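Local structure of glutathione S-transferase (Bombyx mori, 4E8H) at residues Ile163-Thr168 and Ala186-Arg191. The protein binds glutathione and probably transfers it to electrophilic substrates as a homodimeric glutathione transferase. Residues are numbered along the deposited sequence; the frame is centred on the assembly and turned at random.
Sequences ITIVVT and AKWFER
W188 and F189 of helix 183-196 reach across to I165 and V166 of helix 160-174, illustrating how aromatic side chains fill the space between two helices whose backbones stand apart here, in the all-helical C-terminal domain of a glutathione transferase. The axes of the two segments come no nearer than 11.1 Å and their directions differ by 111°, so long side chains have to make up the distance. The far corner of the indole does most of the touching: W188 CH2 lies 3.7 Å from V166 CA and equally close to V166 CG2, meeting the backbone as well as the methyl. From the preceding residue, I165 CG2 stands 3.8 Å from W188 CH2; the two side chains cross at about a right angle, and the methyl comes to the ring obliquely. V166 CG2 is shared, for it also meets the rim of the phenyl ring in plane, 3.7 Å from F189 CD1. Both aromatic residues extend with CG anti to the backbone N (chi1 164° for W188, -178° for F189), which carries the rings toward helix 160-174 although neither CB points straight at it.

Further out, D162 OD1, one residue before 163-168, accepts a hydrogen bond from W188 NE1, satisfying the one polar atom of the buried indole and tying the ring to the first turn of helix 160-174. V153 touches both I165 and W188, while L110 of helix 93-124 packs on I165. T164 touches R72, a glutathione-binding residue of helix 71-82, and its OG1 is hydrogen-bonded to D106 OD2.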
ATOM      1  N   ILE B 163      -0.160  13.008   6.458  1.00  7.72           N
ATOM      2  CA  ILE B 163       0.288  13.831   5.334  1.00  7.85           C
ATOM      3  C   ILE B 163      -0.278  13.342   3.991  1.00  7.97           C
ATOM      4  O   ILE B 163      -0.761  14.153   3.199  1.00  8.15           O
ATOM      5  CB  ILE B 163       1.844  13.982   5.301  1.00  7.85           C
ATOM      6  CG1 ILE B 163       2.346  14.627   6.604  1.00  7.78           C
ATOM      7  CG2 ILE B 163       2.290  14.795   4.078  1.00  7.69           C
ATOM      8  CD1 ILE B 163       3.868  14.795   6.700  1.00  7.41           C
ATOM      9  N   THR B 164      -0.245  12.033   3.738  1.00  7.99           N
ATOM     10  CA  THR B 164      -0.778  11.504   2.473  1.00  7.94           C
ATOM     11  C   THR B 164      -2.313  11.504   2.413  1.00  7.92           C
ATOM     12  O   THR B 164      -2.896  11.800   1.366  1.00  7.91           O
ATOM     13  CB  THR B 164      -0.191  10.111   2.093  1.00  8.04           C
ATOM     14  OG1 THR B 164      -0.797   9.648   0.878  1.00  8.08           O
ATOM     15  CG2 THR B 164      -0.413   9.086   3.200  1.00  7.79           C
ATOM     16  N   ILE B 165      -2.949  11.187   3.540  1.00  7.76           N
ATOM     17  CA  ILE B 165      -4.408  11.204   3.646  1.00  7.64           C
ATOM     18  C   ILE B 165      -4.961  12.628   3.459  1.00  7.68           C
ATOM     19  O   ILE B 165      -5.972  12.816   2.774  1.00  7.66           O
ATOM     20  CB  ILE B 165      -4.894  10.539   4.973  1.00  7.56           C
ATOM     21  CG1 ILE B 165      -4.696   9.017   4.896  1.00  7.53           C
ATOM     22  CG2 ILE B 165      -6.359  10.877   5.262  1.00  7.50           C
ATOM     23  CD1 ILE B 165      -4.810   8.279   6.229  1.00  7.07           C
ATOM     24  N   VAL B 166      -4.280  13.621   4.036  1.00  7.73           N
ATOM     25  CA  VAL B 166      -4.729  15.020   3.957  1.00  7.91           C
ATOM     26  C   VAL B 166      -4.782  15.567   2.519  1.00  7.99           C
ATOM     27  O   VAL B 166      -5.585  16.454   2.227  1.00  8.05           O
ATOM     28  CB  VAL B 166      -3.929  15.967   4.913  1.00  7.90           C
ATOM     29  CG1 VAL B 166      -2.673  16.523   4.249  1.00  7.93           C
ATOM     30  CG2 VAL B 166      -4.814  17.104   5.416  1.00  8.08           C
ATOM     31  N   VAL B 167      -3.943  15.028   1.633  1.00  8.04           N
ATOM     32  CA  VAL B 167      -3.972  15.408   0.218  1.00  8.00           C
ATOM     33  C   VAL B 167      -5.357  15.133  -0.381  1.00  7.99           C
ATOM     34  O   VAL B 167      -5.918  15.981  -1.082  1.00  8.01           O
ATOM     35  CB  VAL B 167      -2.864  14.689  -0.603  1.00  8.06           C
ATOM     36  CG1 VAL B 167      -3.025  14.969  -2.094  1.00  8.07           C
ATOM     37  CG2 VAL B 167      -1.480  15.127  -0.137  1.00  7.90           C
ATOM     38  N   THR B 168      -5.902  13.957  -0.076  1.00  7.90           N
ATOM     39  CA  THR B 168      -7.213  13.537  -0.565  1.00  7.80           C
ATOM     40  C   THR B 168      -8.335  14.404  -0.002  1.00  7.75           C
ATOM     41  O   THR B 168      -9.270  14.773  -0.721  1.00  7.62           O
ATOM     42  CB  THR B 168      -7.455  12.042  -0.248  1.00  7.85           C
ATOM     43  OG1 THR B 168      -6.571  11.249  -1.046  1.00  8.09           O
ATOM     44  CG2 THR B 168      -8.894  11.626  -0.548  1.00  7.75           C
ATOM     45  N   ALA B 186     -13.481  16.617  10.259  1.00  7.98           N
ATOM     46  CA  ALA B 186     -13.506  18.081  10.248  1.00  7.90           C
ATOM     47  C   ALA B 186     -12.473  18.697  11.192  1.00  7.91           C
ATOM     48  O   ALA B 186     -11.719  19.584  10.792  1.00  7.96           O
ATOM     49  CB  ALA B 186     -14.907  18.598  10.571  1.00  7.88           C
ATOM     50  N   LYS B 187     -12.438  18.213  12.434  1.00  7.94           N
ATOM     51  CA  LYS B 187     -11.512  18.723  13.450  1.00  8.06           C
ATOM     52  C   LYS B 187     -10.071  18.329  13.140  1.00  7.72           C
ATOM     53  O   LYS B 187      -9.154  19.139  13.293  1.00  7.52           O
ATOM     54  CB  LYS B 187     -11.904  18.225  14.846  1.00  8.30           C
ATOM     55  CG  LYS B 187     -13.234  18.761  15.359  1.00  9.61           C
ATOM     56  CD  LYS B 187     -13.695  17.997  16.592  1.00 11.61           C
ATOM     57  CE  LYS B 187     -15.179  18.212  16.852  1.00 12.94           C
ATOM     58  NZ  LYS B 187     -15.687  17.343  17.951  1.00 13.98           N
ATOM     59  N   TRP B 188      -9.885  17.082  12.709  1.00  7.54           N
ATOM     60  CA  TRP B 188      -8.576  16.579  12.301  1.00  7.43           C
ATOM     61  C   TRP B 188      -8.008  17.375  11.132  1.00  7.56           C
ATOM     62  O   TRP B 188      -6.807  17.640  11.088  1.00  7.48           O
ATOM     63  CB  TRP B 188      -8.659  15.093  11.936  1.00  7.26           C
ATOM     64  CG  TRP B 188      -7.479  14.583  11.152  1.00  7.02           C
ATOM     65  CD1 TRP B 188      -6.323  14.062  11.656  1.00  6.88           C
ATOM     66  CD2 TRP B 188      -7.346  14.544   9.723  1.00  6.94           C
ATOM     67  NE1 TRP B 188      -5.478  13.700  10.634  1.00  6.80           N
ATOM     68  CE2 TRP B 188      -6.080  13.985   9.437  1.00  6.95           C
ATOM     69  CE3 TRP B 188      -8.173  14.926   8.657  1.00  6.86           C
ATOM     70  CZ2 TRP B 188      -5.619  13.801   8.130  1.00  6.84           C
ATOM     71  CZ3 TRP B 188      -7.712  14.745   7.355  1.00  6.91           C
ATOM     72  CH2 TRP B 188      -6.446  14.185   7.105  1.00  6.98           C
ATOM     73  N   PHE B 189      -8.869  17.742  10.185  1.00  7.89           N
ATOM     74  CA  PHE B 189      -8.438  18.477   8.995  1.00  8.44           C
ATOM     75  C   PHE B 189      -7.942  19.880   9.356  1.00  8.92           C
ATOM     76  O   PHE B 189      -6.910  20.325   8.846  1.00  8.97           O
ATOM     77  CB  PHE B 189      -9.560  18.508   7.943  1.00  8.29           C
ATOM     78  CG  PHE B 189      -9.197  19.210   6.653  1.00  8.17           C
ATOM     79  CD1 PHE B 189      -8.041  18.880   5.945  1.00  8.14           C
ATOM     80  CD2 PHE B 189     -10.046  20.181   6.127  1.00  8.15           C
ATOM     81  CE1 PHE B 189      -7.725  19.530   4.745  1.00  8.20           C
ATOM     82  CE2 PHE B 189      -9.742  20.834   4.930  1.00  8.19           C
ATOM     83  CZ  PHE B 189      -8.579  20.509   4.238  1.00  8.08           C
ATOM     84  N   GLU B 190      -8.660  20.559  10.250  1.00  9.55           N
ATOM     85  CA  GLU B 190      -8.247  21.884  10.719  1.00 10.23           C
ATOM     86  C   GLU B 190      -6.937  21.791  11.493  1.00 10.31           C
ATOM     87  O   GLU B 190      -6.051  22.631  11.334  1.00 10.35           O
ATOM     88  CB  GLU B 190      -9.339  22.537  11.575  1.00 10.39           C
ATOM     89  CG  GLU B 190     -10.652  22.820  10.834  1.00 11.62           C
ATOM     90  CD  GLU B 190     -10.473  23.692   9.596  1.00 13.13           C
ATOM     91  OE1 GLU B 190      -9.768  24.721   9.682  1.00 13.75           O
ATOM     92  OE2 GLU B 190     -11.049  23.351   8.539  1.00 13.67           O
ATOM     93  N   ARG B 191      -6.820  20.745  12.310  1.00 10.52           N
ATOM     94  CA  ARG B 191      -5.622  20.464  13.096  1.00 10.63           C
ATOM     95  C   ARG B 191      -4.383  20.235  12.222  1.00 10.62           C
ATOM     96  O   ARG B 191      -3.323  20.803  12.483  1.00 10.58           O
ATOM     97  CB  ARG B 191      -5.877  19.242  13.984  1.00 10.70           C
ATOM     98  CG  ARG B 191      -4.819  18.968  15.044  1.00 11.25           C
ATOM     99  CD  ARG B 191      -5.205  17.776  15.923  1.00 12.09           C
ATOM    100  NE  ARG B 191      -6.483  17.978  16.610  1.00 12.74           N
ATOM    101  CZ  ARG B 191      -7.583  17.255  16.403  1.00 13.24           C
ATOM    102  NH1 ARG B 191      -7.585  16.253  15.531  1.00 13.10           N
ATOM    103  NH2 ARG B 191      -8.688  17.531  17.082  1.00 13.52           N
TER